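Local coordinates for putative esterase (Sulfolobus solfataricus P2, PDB 2RAU), which is probably an esterase or lipase of the alpha/beta-hydrolase superfamily and binds calcium, at residues K111-A119 against M200-I208. Numbering follows the deposited sequence.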
loop_
_atom_site.group_PDB
_atom_site.type_symbol
_atom_site.label_atom_id
_atom_site.label_comp_id
_atom_site.label_asym_id
_atom_site.label_seq_id
_atom_site.Cartn_x
_atom_site.Cartn_y
_atom_site.Cartn_z
ATOM N N LYS A 111 -1.786 -23.454 -2.044
ATOM C CA LYS A 111 -1.622 -23.415 -3.495
ATOM C C LYS A 111 -2.877 -23.812 -4.236
ATOM O O LYS A 111 -3.714 -24.542 -3.732
ATOM C CB LYS A 111 -0.503 -24.361 -3.945
ATOM C CG LYS A 111 -0.748 -25.765 -3.572
ATOM N N ASP A 112 -2.956 -23.333 -5.471
ATOM C CA ASP A 112 -3.997 -23.750 -6.392
ATOM C C ASP A 112 -5.408 -23.590 -5.820
ATOM O O ASP A 112 -5.798 -22.477 -5.466
ATOM C CB ASP A 112 -3.711 -25.184 -6.845
ATOM C CG ASP A 112 -2.358 -25.327 -7.524
ATOM O OD1 ASP A 112 -1.869 -24.343 -8.120
ATOM O OD2 ASP A 112 -1.786 -26.437 -7.451
ATOM N N ARG A 113 -6.190 -24.662 -5.756
ATOM C CA ARG A 113 -7.567 -24.531 -5.327
ATOM C C ARG A 113 -7.751 -24.370 -3.832
ATOM O O ARG A 113 -8.847 -24.102 -3.374
ATOM C CB ARG A 113 -8.416 -25.678 -5.825
ATOM C CG ARG A 113 -8.549 -25.674 -7.327
ATOM C CD ARG A 113 -9.478 -26.791 -7.821
ATOM N NE ARG A 113 -9.499 -26.771 -9.279
ATOM C CZ ARG A 113 -10.244 -25.955 -10.010
ATOM N NH1 ARG A 113 -11.070 -25.103 -9.426
ATOM N NH2 ARG A 113 -10.149 -25.994 -11.330
ATOM N N GLN A 114 -6.672 -24.518 -3.066
ATOM C CA GLN A 114 -6.746 -24.226 -1.628
ATOM C C GLN A 114 -7.006 -22.747 -1.379
ATOM O O GLN A 114 -7.390 -22.359 -0.262
ATOM C CB GLN A 114 -5.452 -24.600 -0.945
ATOM C CG GLN A 114 -5.095 -26.077 -0.984
ATOM C CD GLN A 114 -3.749 -26.355 -0.309
ATOM O OE1 GLN A 114 -2.735 -25.674 -0.528
ATOM N NE2 GLN A 114 -3.734 -27.370 0.487
ATOM N N LEU A 115 -6.821 -21.942 -2.418
ATOM C CA LEU A 115 -7.042 -20.503 -2.360
ATOM C C LEU A 115 -8.411 -20.056 -2.945
ATOM O O LEU A 115 -8.652 -18.848 -3.156
ATOM C CB LEU A 115 -5.878 -19.821 -3.084
ATOM C CG LEU A 115 -4.528 -19.950 -2.308
ATOM C CD1 LEU A 115 -3.363 -19.993 -3.218
ATOM C CD2 LEU A 115 -4.353 -18.886 -1.219
ATOM N N SER A 116 -9.320 -21.011 -3.133
ATOM C CA SER A 116 -10.629 -20.733 -3.744
ATOM C C SER A 116 -11.485 -19.833 -2.852
ATOM O O SER A 116 -12.371 -19.157 -3.353
ATOM C CB SER A 116 -11.328 -22.050 -4.092
ATOM O OG SER A 116 -11.689 -22.734 -2.904
ATOM N N PHE A 117 -11.151 -19.745 -1.546
ATOM C CA PHE A 117 -11.816 -18.844 -0.628
ATOM C C PHE A 117 -11.583 -17.366 -1.002
ATOM O O PHE A 117 -12.285 -16.479 -0.491
ATOM C CB PHE A 117 -11.417 -19.110 0.832
ATOM C CG PHE A 117 -9.984 -18.835 1.142
ATOM C CD1 PHE A 117 -9.547 -17.557 1.486
ATOM C CD2 PHE A 117 -9.053 -19.865 1.117
ATOM C CE1 PHE A 117 -8.189 -17.313 1.755
ATOM C CE2 PHE A 117 -7.726 -19.634 1.390
ATOM C CZ PHE A 117 -7.272 -18.352 1.699
ATOM N N THR A 118 -10.597 -17.107 -1.864
ATOM C CA THR A 118 -10.341 -15.760 -2.378
ATOM C C THR A 118 -11.160 -15.412 -3.651
ATOM O O THR A 118 -11.077 -14.282 -4.153
ATOM C CB THR A 118 -8.863 -15.543 -2.686
ATOM O OG1 THR A 118 -8.516 -16.221 -3.895
ATOM C CG2 THR A 118 -7.965 -15.982 -1.541
ATOM N N ALA A 119 -11.986 -16.338 -4.142
ATOM C CA ALA A 119 -12.725 -16.149 -5.418
ATOM C C ALA A 119 -13.623 -14.886 -5.385
ATOM O O ALA A 119 -13.771 -14.198 -6.385
ATOM C CB ALA A 119 -13.540 -17.397 -5.736
HETATM N N MSE A 200 -10.784 -18.383 -13.944
HETATM C CA MSE A 200 -10.215 -18.489 -12.593
HETATM C C MSE A 200 -10.667 -19.817 -11.930
HETATM O O MSE A 200 -9.869 -20.616 -11.424
HETATM C CB MSE A 200 -10.655 -17.247 -11.781
HETATM C CG MSE A 200 -9.961 -17.063 -10.520
HETATM SE SE MSE A 200 -10.649 -15.589 -9.487
HETATM C CE MSE A 200 -12.516 -16.051 -9.513
ATOM N N GLU A 201 -11.954 -20.088 -12.024
ATOM C CA GLU A 201 -12.516 -21.277 -11.443
ATOM C C GLU A 201 -12.176 -22.475 -12.312
ATOM O O GLU A 201 -11.939 -23.552 -11.791
ATOM C CB GLU A 201 -14.045 -21.126 -11.328
ATOM C CG GLU A 201 -14.547 -19.814 -10.658
ATOM C CD GLU A 201 -14.494 -19.852 -9.107
ATOM O OE1 GLU A 201 -14.190 -20.920 -8.496
ATOM O OE2 GLU A 201 -14.766 -18.794 -8.498
ATOM N N ALA A 202 -12.162 -22.308 -13.636
ATOM C CA ALA A 202 -11.899 -23.434 -14.527
ATOM C C ALA A 202 -10.483 -23.925 -14.319
ATOM O O ALA A 202 -10.238 -25.122 -14.199
ATOM C CB ALA A 202 -12.111 -23.033 -15.956
ATOM N N LYS A 203 -9.538 -22.999 -14.296
ATOM C CA LYS A 203 -8.138 -23.348 -14.093
ATOM C C LYS A 203 -7.707 -23.508 -12.635
ATOM O O LYS A 203 -6.623 -24.020 -12.377
ATOM C CB LYS A 203 -7.265 -22.294 -14.755
ATOM C CG LYS A 203 -7.377 -22.245 -16.286
ATOM C CD LYS A 203 -6.460 -21.165 -16.843
ATOM C CE LYS A 203 -6.503 -21.094 -18.364
ATOM N NZ LYS A 203 -5.583 -20.025 -18.857
ATOM N N GLY A 204 -8.511 -23.041 -11.686
ATOM C CA GLY A 204 -8.158 -23.130 -10.280
ATOM C C GLY A 204 -6.979 -22.249 -9.909
ATOM O O GLY A 204 -6.109 -22.691 -9.196
ATOM N N ILE A 205 -6.956 -21.014 -10.423
ATOM C CA ILE A 205 -5.885 -20.050 -10.172
ATOM C C ILE A 205 -6.605 -18.827 -9.676
ATOM O O ILE A 205 -7.303 -18.189 -10.456
ATOM C CB ILE A 205 -5.091 -19.672 -11.469
ATOM C CG1 ILE A 205 -4.444 -20.924 -12.093
ATOM C CG2 ILE A 205 -4.012 -18.613 -11.176
ATOM C CD1 ILE A 205 -3.870 -20.679 -13.469
ATOM N N TYR A 206 -6.472 -18.538 -8.382
ATOM C CA TYR A 206 -7.259 -17.516 -7.726
ATOM C C TYR A 206 -6.484 -16.310 -7.329
ATOM O O TYR A 206 -7.102 -15.268 -7.079
ATOM C CB TYR A 206 -7.997 -18.090 -6.498
ATOM C CG TYR A 206 -8.983 -19.168 -6.835
ATOM C CD1 TYR A 206 -10.279 -18.837 -7.266
ATOM C CD2 TYR A 206 -8.647 -20.514 -6.738
ATOM C CE1 TYR A 206 -11.185 -19.794 -7.579
ATOM C CE2 TYR A 206 -9.558 -21.484 -7.097
ATOM C CZ TYR A 206 -10.807 -21.115 -7.504
ATOM O OH TYR A 206 -11.712 -22.071 -7.800
ATOM N N VAL A 207 -5.154 -16.427 -7.318
ATOM C CA VAL A 207 -4.270 -15.400 -6.801
ATOM C C VAL A 207 -3.078 -15.139 -7.722
ATOM O O VAL A 207 -2.705 -15.996 -8.517
ATOM C CB VAL A 207 -3.746 -15.752 -5.392
ATOM C CG1 VAL A 207 -4.879 -15.783 -4.336
ATOM C CG2 VAL A 207 -2.930 -17.068 -5.414
ATOM N N ILE A 208 -2.503 -13.941 -7.590
ATOM C CA ILE A 208 -1.283 -13.520 -8.246
ATOM C C ILE A 208 -0.198 -13.557 -7.142
ATOM O O ILE A 208 -0.346 -12.910 -6.113
ATOM C CB ILE A 208 -1.347 -12.056 -8.772
ATOM C CG1 ILE A 208 -2.630 -11.814 -9.581
ATOM C CG2 ILE A 208 -0.036 -11.711 -9.561
ATOM C CD1 ILE A 208 -3.051 -10.337 -9.657
HETATM O O HOH W 1 -4.871 -20.197 -6.683
HETATM O O HOH W 2 -2.989 -22.489 -9.413
HETATM O O HOH W 3 -11.743 -24.720 -6.782
HETATM O O HOH W 4 -14.689 -20.576 -5.455
HETATM O O HOH W 5 -9.487 -13.811 -6.445
#
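The Tyr206 ring lies between the 3-10 segment 113-118 and the end of helix 197-203. Over the centre of one face sits Ser116 CA, a CH-pi contact 3.5 Å from the ring centroid. Met200 O lies above the opposite face, offset toward the rim, and Asp112 O and Glu201 CD lie in plane at the edge. The Arg113 guanidinium is turned 77° from this ring. Gly204 CA lies 3.4 Å above the guanidinium plane, over its centre, and Glu201 O, Ala202 O and water 3 lie at its edge. Arg113 NH1 and NH2 both donate to Glu201 O, end-on, NH1 at 3.0 Å. Arg113 is extended from CG to NE (chi2 and chi3 both -177°), which carries the guanidinium across to the C-terminal end of helix 197-203. Gly204 leaves that helix with positive phi. The fold is probably an alpha/beta-hydrolase; here the loop between strand 94-100 and helix 123-141 packs on a later helix-to-strand turn, away from the calcium site. Tyr206 OH donates to Glu201 OE1 at 2.8 Å, from above the carboxylate plane. Water 3 links the same hydroxyl to Arg113 NH1. With an alanine at Tyr206, Ser116 would probably face a gap and Glu201 OE1 would lose its phenol donor. Deeper in, Leu115 CD1 touches Val207 CG2 at 3.7 Å. Water 1 joins Asp112 O to Tyr206 N.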